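Local coordinates for putative fructosamine-3-kinase (Thermobifida fusca YX, PDB 3F7W), which probably acts as a kinase of the fructosamine kinase family, transferring phosphate to a small-molecule substrate, at residues A60-L65 / A80-R85; T136-W141 / Y145-I150; H218-L223 / P256-H261. One frame throughout, in Å; residues are numbered along the deposited sequence.

In the fold
Contact 1 comes first along the chain, followed by contact 2 and then contact 3, all within one kinase-like chain. Contact 1 belongs to the N-terminal lobe, where helix 57-68 packs against edge strand 79-83 of the five-stranded antiparallel sheet. Contacts 2 and 3 lie in the mainly helical C-terminal lobe, with centres about 13 Å apart. They touch directly: helix 141-159 meets helix 251-270, and Arg-149 O is hydrogen-bonded to His-261 ND1. The centre of contact 1 is about 24 Å from that of contact 2 and about 25 Å from that of contact 3, consistent with the two-lobed build of protein-kinase-like enzymes.

Contact 1 (A60-L65 / A80-R85); sequences AEALGL and AGWDDR. With EDO (1,2-ethanediol), chain G; EDO (1,2-ethanediol), chain F.
Helix segment 60-65 passes strand segment 80-85 most closely at Ala-62 and Trp-82, whose CA atoms lie 6.9 Å apart, and no hydrogen bond joins the two backbones. At both residues the CB is directed at the other segment, so the contact is made by a methyl group and an indole. The Ala-62 CB sits over one face of the Trp-82 ring, 3.3 Å from the centroid of the five-membered ring and only 9° off its normal, a tight CH-pi contact. Trp-82 holds CG between its backbone N and carbonyl carbon (chi1 72°), which lays the indole against the helix. Leu-63 adds a looser touch, its CD2 coming obliquely to within 4.3 Å of Trp-82 CZ2. In the indole plane, Trp-82 NE1 donates a nearly straight hydrogen bond of 3.1 Å to O2 of the 1,2-ethanediol of chain F, probably from the crystallisation liquor. Helix 57-68 occupies the place of helix C in the N-terminal lobe of protein-kinase-like folds, and Glu-61, next to Ala-62, forms the salt bridge to Lys-45 on strand 41-46 that is a hallmark of that superfamily. Strand 79-83 is an edge strand of the same sheet, and Trp-82 also rests on Leu-87 of the adjacent strand 86-90. Ahead of the tryptophan, Ala-80 and Gly-81 both face Ala-88 in a classic beta bulge; beyond it, Asp-83 OD1 accepts from Arg-85 N at 2.8 Å, closing an Asx turn on the way to strand 86-90.

Contact 2 (T136-W141 / Y145-I150); sequences TPRSTW and YAEQRI
The loop leading into helix 141-159 folds back along the helix it introduces, and Thr-136, Arg-138 and Trp-141 meet Gln-148, Glu-147 and Tyr-145 there. The amide of Gln-148 bridges two points of the loop. Its NE2 donates to Thr-136 O at 2.8 Å in an almost straight bond (172°) that lies in both the amide plane and the carbonyl plane and uses a carbonyl lone pair; the same nitrogen also reaches Asp-134 O. Its OE1 accepts from Arg-138 NH1 at 3.0 Å, with the donor tilted from the carbonyl plane. These bonds at both ends of the amide fix its rotation. The bends of Arg-138 at chi2 and chi3, near -65° each, turn the guanidinium back to the helix. There it forms a salt bridge with Glu-147, Arg-138 NH1 at 2.8 Å and NH2 at 3.2 Å from the same atom, Glu-147 OE1. Both nitrogens approach from one face of the carboxylate, well above its plane, whereas OE1 lies close to the guanidinium plane. A water accepts weakly from Arg-138 NH2 and donates to Glu-147 OE2.

One turn into the helix, Tyr-145 N bonds to Trp-141 O at 2.7 Å, and the two rings form an offset stack with planes 23° apart. Trp-141 CZ2 lies over the Tyr-145 ring, 3.3 Å from Tyr-145 CG, while Ile-150 CG1 covers the opposite face. Tyr-145 OH bonds to Leu-257 O, and Trp-141 meets the ring of His-258, tying this end of the helix to helix 251-270. The whole forms a helix start with an aromatic stack one turn apart, leading into a wider pi-type turn at 145-150, and with the preceding loop held along the helix by Glu-147 and Gln-148.

Contact 3 (H218-L223 / P256-H261); sequences HREADL and PLHQLH
His-218 carries CG trans to its backbone N (chi1 -158°), and His-258 carries CG trans to its carbonyl carbon (chi1 -70°); together these turns bring the two imidazoles into an edge-to-face pair, planes 55° apart. The edge of His-258 leads: its CE1 stands over the His-218 face, 3.6 Å from His-218 CG. His-218 is also the N-cap of helix 219-229, and its ND1 accepts from Glu-220 N at 3.2 Å, which helps to set the rotation of the ring. Glu-220 CB lies over a face of His-258, 3.8 Å from the ring centroid, in a CH-pi contact. The glutamate's OE1 is 3.3 Å from His-258 NE2, while its OE2 forms a salt bridge with Arg-254. Between the backbones, a water donates to both Ala-221 O and His-258 O, each at 2.8 Å. Asp-222 bonds to the backbone N of His-192 and Gly-193, consistent with the role of the helix F aspartate that holds the catalytic loop in protein kinases. The contact thus joins helix 219-229 to the kinked helix 251-270, whose other sides pack on helices 141-159 and 275-286.

Contact 1 (A60-L65 / A80-R85)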
loop_
_atom_site.group_PDB
_atom_site.type_symbol
_atom_site.label_atom_id
_atom_site.label_comp_id
_atom_site.label_asym_id
_atom_site.label_seq_id
_atom_site.Cartn_x
_atom_site.Cartn_y
_atom_site.Cartn_z
ATOM N N ALA A 60 -9.723 5.672 5.604
ATOM C CA ALA A 60 -8.712 4.613 5.667
ATOM C C ALA A 60 -7.330 5.153 5.306
ATOM O O ALA A 60 -6.311 4.789 5.939
ATOM C CB ALA A 60 -9.109 3.437 4.702
ATOM N N GLU A 61 -7.275 6.005 4.291
ATOM C CA GLU A 61 -6.019 6.603 3.880
ATOM C C GLU A 61 -5.552 7.673 4.912
ATOM O O GLU A 61 -4.382 7.677 5.262
ATOM C CB GLU A 61 -6.085 7.191 2.480
ATOM C CG GLU A 61 -4.654 7.630 2.014
ATOM C CD GLU A 61 -4.501 8.052 0.582
ATOM O OE1 GLU A 61 -5.378 7.791 -0.248
ATOM O OE2 GLU A 61 -3.445 8.668 0.288
ATOM N N ALA A 62 -6.449 8.546 5.363
ATOM C CA ALA A 62 -6.059 9.611 6.333
ATOM C C ALA A 62 -5.512 8.966 7.620
ATOM O O ALA A 62 -4.445 9.373 8.148
ATOM C CB ALA A 62 -7.232 10.564 6.640
ATOM N N LEU A 63 -6.248 7.991 8.142
ATOM C CA LEU A 63 -5.843 7.306 9.379
ATOM C C LEU A 63 -4.596 6.473 9.142
ATOM O O LEU A 63 -3.698 6.399 10.004
ATOM C CB LEU A 63 -6.976 6.469 9.953
ATOM C CG LEU A 63 -8.237 7.238 10.441
ATOM C CD1 LEU A 63 -9.178 6.312 11.208
ATOM C CD2 LEU A 63 -7.869 8.442 11.300
ATOM N N GLY A 64 -4.518 5.842 7.972
ATOM C CA GLY A 64 -3.366 5.013 7.638
ATOM C C GLY A 64 -2.112 5.860 7.490
ATOM O O GLY A 64 -1.066 5.479 7.971
ATOM N N LEU A 65 -2.238 7.031 6.868
ATOM C CA LEU A 65 -1.097 7.947 6.752
ATOM C C LEU A 65 -0.617 8.411 8.139
ATOM O O LEU A 65 0.600 8.448 8.406
ATOM C CB LEU A 65 -1.443 9.152 5.877
ATOM C CG LEU A 65 -1.515 8.979 4.366
ATOM C CD1 LEU A 65 -2.203 10.183 3.658
ATOM C CD2 LEU A 65 -0.124 8.690 3.755
ATOM N N ALA A 80 -2.524 17.561 5.673
ATOM C CA ALA A 80 -2.898 18.937 6.018
ATOM C C ALA A 80 -4.360 18.998 6.473
ATOM O O ALA A 80 -4.738 19.819 7.303
ATOM C CB ALA A 80 -2.687 19.855 4.821
ATOM N N GLY A 81 -5.181 18.108 5.944
ATOM C CA GLY A 81 -6.594 18.062 6.331
ATOM C C GLY A 81 -7.351 17.016 5.552
ATOM O O GLY A 81 -6.956 16.647 4.449
ATOM N N TRP A 82 -8.474 16.559 6.096
ATOM C CA TRP A 82 -9.278 15.593 5.379
ATOM C C TRP A 82 -10.710 15.518 5.881
ATOM O O TRP A 82 -11.026 15.923 7.015
ATOM C CB TRP A 82 -8.625 14.217 5.474
ATOM C CG TRP A 82 -8.734 13.601 6.823
ATOM C CD1 TRP A 82 -7.932 13.845 7.920
ATOM C CD2 TRP A 82 -9.711 12.657 7.244
ATOM N NE1 TRP A 82 -8.347 13.086 8.974
ATOM C CE2 TRP A 82 -9.440 12.351 8.599
ATOM C CE3 TRP A 82 -10.783 12.022 6.607
ATOM C CZ2 TRP A 82 -10.196 11.427 9.321
ATOM C CZ3 TRP A 82 -11.554 11.098 7.342
ATOM C CH2 TRP A 82 -11.266 10.830 8.681
ATOM N N ASP A 83 -11.566 14.981 5.020
ATOM C CA ASP A 83 -12.909 14.552 5.395
ATOM C C ASP A 83 -13.274 13.422 4.465
ATOM O O ASP A 83 -12.427 12.929 3.742
ATOM C CB ASP A 83 -13.911 15.703 5.368
ATOM C CG ASP A 83 -14.129 16.289 3.972
ATOM O OD1 ASP A 83 -13.789 15.662 2.952
ATOM O OD2 ASP A 83 -14.666 17.408 3.954
ATOM N N ASP A 84 -14.529 12.972 4.485
ATOM C CA ASP A 84 -14.892 11.792 3.687
ATOM C C ASP A 84 -14.820 12.055 2.177
ATOM O O ASP A 84 -14.897 11.111 1.396
ATOM C CB ASP A 84 -16.298 11.297 4.022
ATOM C CG ASP A 84 -16.417 10.763 5.435
ATOM O OD1 ASP A 84 -15.444 10.190 5.964
ATOM O OD2 ASP A 84 -17.502 10.928 6.018
ATOM N N ARG A 85 -14.711 13.321 1.789
ATOM C CA ARG A 85 -14.714 13.716 0.346
ATOM C C ARG A 85 -13.336 14.187 -0.186
ATOM O O ARG A 85 -13.158 14.317 -1.408
ATOM C CB ARG A 85 -15.654 14.916 0.119
ATOM C CG ARG A 85 -16.977 14.958 0.866
ATOM C CD ARG A 85 -17.916 13.908 0.342
ATOM N NE ARG A 85 -18.141 14.059 -1.093
ATOM C CZ ARG A 85 -18.773 13.163 -1.840
ATOM N NH1 ARG A 85 -19.238 12.030 -1.312
ATOM N NH2 ARG A 85 -18.900 13.379 -3.118
HETATM C C1 EDO G . -8.463 7.760 -2.242
HETATM O O1 EDO G . -7.328 7.129 -2.848
HETATM C C2 EDO G . -8.838 6.960 -1.035
HETATM O O2 EDO G . -7.772 7.162 -0.140
HETATM C C1 EDO F . -5.020 12.850 11.379
HETATM O O1 EDO F . -5.216 13.553 10.151
HETATM C C2 EDO F . -6.095 11.790 11.570
HETATM O O2 EDO F . -7.328 12.477 11.790
#

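Contact 2 (T136-W141 / Y145-I150)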
loop_
_atom_site.group_PDB
_atom_site.type_symbol
_atom_site.label_atom_id
_atom_site.label_comp_id
_atom_site.label_asym_id
_atom_site.label_seq_id
_atom_site.Cartn_x
_atom_site.Cartn_y
_atom_site.Cartn_z
ATOM N N THR A 136 -10.044 -6.581 10.204
ATOM C CA THR A 136 -10.363 -7.220 11.499
ATOM C C THR A 136 -9.078 -7.651 12.178
ATOM O O THR A 136 -8.302 -8.412 11.602
ATOM C CB THR A 136 -11.293 -8.434 11.348
ATOM O OG1 THR A 136 -12.486 -8.020 10.699
ATOM C CG2 THR A 136 -11.667 -9.035 12.725
ATOM N N PRO A 137 -8.821 -7.125 13.386
ATOM C CA PRO A 137 -7.588 -7.502 14.075
ATOM C C PRO A 137 -7.470 -8.988 14.323
ATOM O O PRO A 137 -8.462 -9.625 14.700
ATOM C CB PRO A 137 -7.670 -6.715 15.390
ATOM C CG PRO A 137 -8.541 -5.556 15.090
ATOM C CD PRO A 137 -9.554 -6.068 14.111
ATOM N N ARG A 138 -6.273 -9.519 14.112
ATOM C CA ARG A 138 -5.965 -10.933 14.290
ATOM C C ARG A 138 -4.583 -11.063 14.912
ATOM O O ARG A 138 -3.724 -10.201 14.736
ATOM C CB ARG A 138 -5.986 -11.686 12.949
ATOM C CG ARG A 138 -7.232 -11.524 12.124
ATOM C CD ARG A 138 -8.448 -12.133 12.805
ATOM N NE ARG A 138 -8.336 -13.576 12.956
ATOM C CZ ARG A 138 -8.706 -14.471 12.040
ATOM N NH1 ARG A 138 -9.182 -14.097 10.865
ATOM N NH2 ARG A 138 -8.572 -15.751 12.293
ATOM N N SER A 139 -4.361 -12.155 15.627
ATOM C CA SER A 139 -3.143 -12.300 16.397
ATOM C C SER A 139 -2.055 -13.104 15.674
ATOM O O SER A 139 -0.900 -13.049 16.064
ATOM C CB SER A 139 -3.481 -12.963 17.743
ATOM O OG SER A 139 -4.114 -14.215 17.523
ATOM N N THR A 140 -2.425 -13.880 14.657
ATOM C CA THR A 140 -1.493 -14.771 13.964
ATOM C C THR A 140 -1.559 -14.537 12.450
ATOM O O THR A 140 -2.635 -14.318 11.891
ATOM C CB THR A 140 -1.796 -16.251 14.295
ATOM O OG1 THR A 140 -3.140 -16.572 13.919
ATOM C CG2 THR A 140 -1.621 -16.511 15.788
ATOM N N TRP A 141 -0.406 -14.576 11.787
ATOM C CA TRP A 141 -0.358 -14.213 10.378
ATOM C C TRP A 141 -1.033 -15.204 9.401
ATOM O O TRP A 141 -1.777 -14.768 8.515
ATOM C CB TRP A 141 1.080 -13.875 9.943
ATOM C CG TRP A 141 1.130 -13.395 8.530
ATOM C CD1 TRP A 141 0.815 -12.172 8.081
ATOM C CD2 TRP A 141 1.468 -14.176 7.388
ATOM N NE1 TRP A 141 0.933 -12.117 6.709
ATOM C CE2 TRP A 141 1.345 -13.338 6.260
ATOM C CE3 TRP A 141 1.869 -15.500 7.209
ATOM C CZ2 TRP A 141 1.598 -13.778 4.977
ATOM C CZ3 TRP A 141 2.116 -15.943 5.923
ATOM C CH2 TRP A 141 1.990 -15.069 4.819
ATOM N N TYR A 145 -3.764 -13.886 6.832
ATOM C CA TYR A 145 -3.454 -13.803 5.415
ATOM C C TYR A 145 -4.463 -14.614 4.593
ATOM O O TYR A 145 -5.062 -14.099 3.656
ATOM C CB TYR A 145 -2.045 -14.310 5.172
ATOM C CG TYR A 145 -1.493 -13.999 3.801
ATOM C CD1 TYR A 145 -1.359 -12.688 3.372
ATOM C CD2 TYR A 145 -1.062 -15.013 2.949
ATOM C CE1 TYR A 145 -0.807 -12.389 2.113
ATOM C CE2 TYR A 145 -0.510 -14.725 1.702
ATOM C CZ TYR A 145 -0.393 -13.407 1.283
ATOM O OH TYR A 145 0.139 -13.099 0.046
ATOM N N ALA A 146 -4.679 -15.869 4.989
ATOM C CA ALA A 146 -5.619 -16.748 4.291
ATOM C C ALA A 146 -7.020 -16.135 4.248
ATOM O O ALA A 146 -7.591 -15.955 3.172
ATOM C CB ALA A 146 -5.642 -18.141 4.915
ATOM N N GLU A 147 -7.545 -15.757 5.404
ATOM C CA GLU A 147 -8.963 -15.420 5.544
ATOM C C GLU A 147 -9.286 -13.976 5.143
ATOM O O GLU A 147 -10.389 -13.696 4.648
ATOM C CB GLU A 147 -9.412 -15.643 6.980
ATOM C CG GLU A 147 -9.249 -17.084 7.460
ATOM C CD GLU A 147 -9.410 -17.233 8.954
ATOM O OE1 GLU A 147 -10.134 -16.436 9.552
ATOM O OE2 GLU A 147 -8.850 -18.178 9.540
ATOM N N GLN A 148 -8.326 -13.084 5.356
ATOM C CA GLN A 148 -8.510 -11.638 5.109
ATOM C C GLN A 148 -7.709 -11.039 3.944
ATOM O O GLN A 148 -8.029 -9.930 3.491
ATOM C CB GLN A 148 -8.232 -10.860 6.411
ATOM C CG GLN A 148 -9.260 -11.258 7.475
ATOM C CD GLN A 148 -9.044 -10.662 8.858
ATOM O OE1 GLN A 148 -9.366 -11.327 9.833
ATOM N NE2 GLN A 148 -8.538 -9.401 8.954
ATOM N N ARG A 149 -6.677 -11.741 3.465
ATOM C CA ARG A 149 -5.863 -11.238 2.360
ATOM C C ARG A 149 -5.914 -12.080 1.076
ATOM O O ARG A 149 -5.618 -11.560 -0.010
ATOM C CB ARG A 149 -4.416 -10.997 2.814
ATOM C CG ARG A 149 -4.259 -9.850 3.880
ATOM C CD ARG A 149 -4.559 -8.488 3.276
ATOM N NE ARG A 149 -4.544 -7.396 4.229
ATOM C CZ ARG A 149 -5.574 -7.044 5.002
ATOM N NH1 ARG A 149 -6.715 -7.724 4.975
ATOM N NH2 ARG A 149 -5.461 -6.004 5.815
ATOM N N ILE A 150 -6.296 -13.357 1.192
ATOM C CA ILE A 150 -6.328 -14.259 0.036
ATOM C C ILE A 150 -7.751 -14.640 -0.353
ATOM O O ILE A 150 -8.175 -14.368 -1.482
ATOM C CB ILE A 150 -5.477 -15.542 0.265
ATOM C CG1 ILE A 150 -4.004 -15.182 0.514
ATOM C CG2 ILE A 150 -5.595 -16.506 -0.969
ATOM C CD1 ILE A 150 -3.343 -14.417 -0.635
HETATM O O HOH W 1 -9.177 -18.926 12.239
#

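Contact 3 (H218-L223 / P256-H261)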
loop_
_atom_site.group_PDB
_atom_site.type_symbol
_atom_site.label_atom_id
_atom_site.label_comp_id
_atom_site.label_asym_id
_atom_site.label_seq_id
_atom_site.Cartn_x
_atom_site.Cartn_y
_atom_site.Cartn_z
ATOM N N HIS A 218 2.699 -8.515 7.602
ATOM C CA HIS A 218 4.038 -9.035 7.585
ATOM C C HIS A 218 4.903 -8.065 6.809
ATOM O O HIS A 218 4.579 -7.699 5.687
ATOM C CB HIS A 218 4.067 -10.425 6.943
ATOM C CG HIS A 218 5.246 -11.236 7.346
ATOM N ND1 HIS A 218 6.548 -10.808 7.154
ATOM C CD2 HIS A 218 5.324 -12.437 7.964
ATOM C CE1 HIS A 218 7.375 -11.737 7.606
ATOM N NE2 HIS A 218 6.659 -12.738 8.095
ATOM N N ARG A 219 6.018 -7.657 7.399
ATOM C CA ARG A 219 6.902 -6.691 6.727
ATOM C C ARG A 219 7.418 -7.202 5.375
ATOM O O ARG A 219 7.674 -6.416 4.489
ATOM C CB ARG A 219 8.053 -6.282 7.633
ATOM C CG ARG A 219 9.015 -7.386 8.056
ATOM C CD ARG A 219 9.628 -7.065 9.445
ATOM N NE ARG A 219 10.722 -7.966 9.823
ATOM C CZ ARG A 219 12.029 -7.704 9.702
ATOM N NH1 ARG A 219 12.473 -6.577 9.184
ATOM N NH2 ARG A 219 12.921 -8.615 10.089
ATOM N N GLU A 220 7.556 -8.527 5.224
ATOM C CA GLU A 220 7.933 -9.124 3.938
ATOM C C GLU A 220 6.967 -8.763 2.808
ATOM O O GLU A 220 7.379 -8.719 1.666
ATOM C CB GLU A 220 8.137 -10.637 4.052
ATOM C CG GLU A 220 9.423 -11.012 4.868
ATOM C CD GLU A 220 9.609 -12.510 5.106
ATOM O OE1 GLU A 220 9.158 -13.344 4.280
ATOM O OE2 GLU A 220 10.243 -12.847 6.118
ATOM N N ALA A 221 5.697 -8.466 3.133
ATOM C CA ALA A 221 4.707 -8.060 2.140
ATOM C C ALA A 221 5.185 -6.856 1.351
ATOM O O ALA A 221 5.149 -6.854 0.124
ATOM C CB ALA A 221 3.327 -7.762 2.803
ATOM N N ASP A 222 5.633 -5.822 2.048
ATOM C CA ASP A 222 6.022 -4.572 1.361
ATOM C C ASP A 222 7.231 -4.804 0.458
ATOM O O ASP A 222 7.279 -4.347 -0.679
ATOM C CB ASP A 222 6.338 -3.455 2.379
ATOM C CG ASP A 222 5.072 -2.696 2.891
ATOM O OD1 ASP A 222 3.934 -2.917 2.415
ATOM O OD2 ASP A 222 5.249 -1.854 3.806
ATOM N N LEU A 223 8.215 -5.532 0.973
ATOM C CA LEU A 223 9.419 -5.830 0.200
ATOM C C LEU A 223 9.106 -6.730 -0.993
ATOM O O LEU A 223 9.728 -6.607 -2.043
ATOM C CB LEU A 223 10.495 -6.446 1.096
ATOM C CG LEU A 223 11.420 -5.448 1.820
ATOM C CD1 LEU A 223 10.647 -4.260 2.335
ATOM C CD2 LEU A 223 12.163 -6.142 2.942
ATOM N N PRO A 256 7.351 -15.175 -3.411
ATOM C CA PRO A 256 6.058 -15.481 -4.067
ATOM C C PRO A 256 4.824 -15.573 -3.144
ATOM O O PRO A 256 3.727 -15.092 -3.515
ATOM C CB PRO A 256 6.315 -16.835 -4.754
ATOM C CG PRO A 256 7.784 -16.911 -4.921
ATOM C CD PRO A 256 8.406 -16.125 -3.799
ATOM N N LEU A 257 4.987 -16.201 -1.980
ATOM C CA LEU A 257 3.899 -16.344 -1.011
ATOM C C LEU A 257 3.287 -14.996 -0.731
ATOM O O LEU A 257 2.067 -14.828 -0.780
ATOM C CB LEU A 257 4.411 -16.971 0.292
ATOM C CG LEU A 257 3.417 -17.089 1.455
ATOM C CD1 LEU A 257 2.282 -18.019 1.111
ATOM C CD2 LEU A 257 4.157 -17.535 2.730
ATOM N N HIS A 258 4.156 -14.025 -0.462
ATOM C CA HIS A 258 3.724 -12.667 -0.127
ATOM C C HIS A 258 3.193 -11.835 -1.288
ATOM O O HIS A 258 2.622 -10.764 -1.056
ATOM C CB HIS A 258 4.848 -11.913 0.569
ATOM C CG HIS A 258 5.127 -12.421 1.944
ATOM N ND1 HIS A 258 4.279 -12.187 3.001
ATOM C CD2 HIS A 258 6.142 -13.172 2.433
ATOM C CE1 HIS A 258 4.757 -12.769 4.083
ATOM N NE2 HIS A 258 5.886 -13.378 3.766
ATOM N N GLN A 259 3.401 -12.320 -2.512
ATOM C CA GLN A 259 2.901 -11.689 -3.711
ATOM C C GLN A 259 1.508 -12.178 -4.110
ATOM O O GLN A 259 0.883 -11.610 -5.005
ATOM C CB GLN A 259 3.889 -11.922 -4.869
ATOM C CG GLN A 259 5.205 -11.166 -4.674
ATOM C CD GLN A 259 6.266 -11.430 -5.725
ATOM O OE1 GLN A 259 6.253 -12.465 -6.396
ATOM N NE2 GLN A 259 7.235 -10.517 -5.829
ATOM N N LEU A 260 1.006 -13.209 -3.444
ATOM C CA LEU A 260 -0.293 -13.764 -3.812
ATOM C C LEU A 260 -1.437 -12.785 -3.566
ATOM O O LEU A 260 -2.321 -12.642 -4.411
ATOM C CB LEU A 260 -0.539 -15.104 -3.108
ATOM C CG LEU A 260 0.419 -16.233 -3.531
ATOM C CD1 LEU A 260 0.129 -17.507 -2.718
ATOM C CD2 LEU A 260 0.367 -16.524 -5.033
ATOM N N HIS A 261 -1.394 -12.074 -2.439
ATOM C CA HIS A 261 -2.446 -11.102 -2.126
ATOM C C HIS A 261 -2.527 -10.020 -3.217
ATOM O O HIS A 261 -3.583 -9.849 -3.816
ATOM C CB HIS A 261 -2.239 -10.473 -0.732
ATOM C CG HIS A 261 -3.021 -9.218 -0.527
ATOM N ND1 HIS A 261 -4.408 -9.207 -0.473
ATOM C CD2 HIS A 261 -2.622 -7.930 -0.389
ATOM C CE1 HIS A 261 -4.820 -7.958 -0.310
ATOM N NE2 HIS A 261 -3.759 -7.166 -0.263
HETATM O O HOH W 2 3.224 -8.098 -1.473
#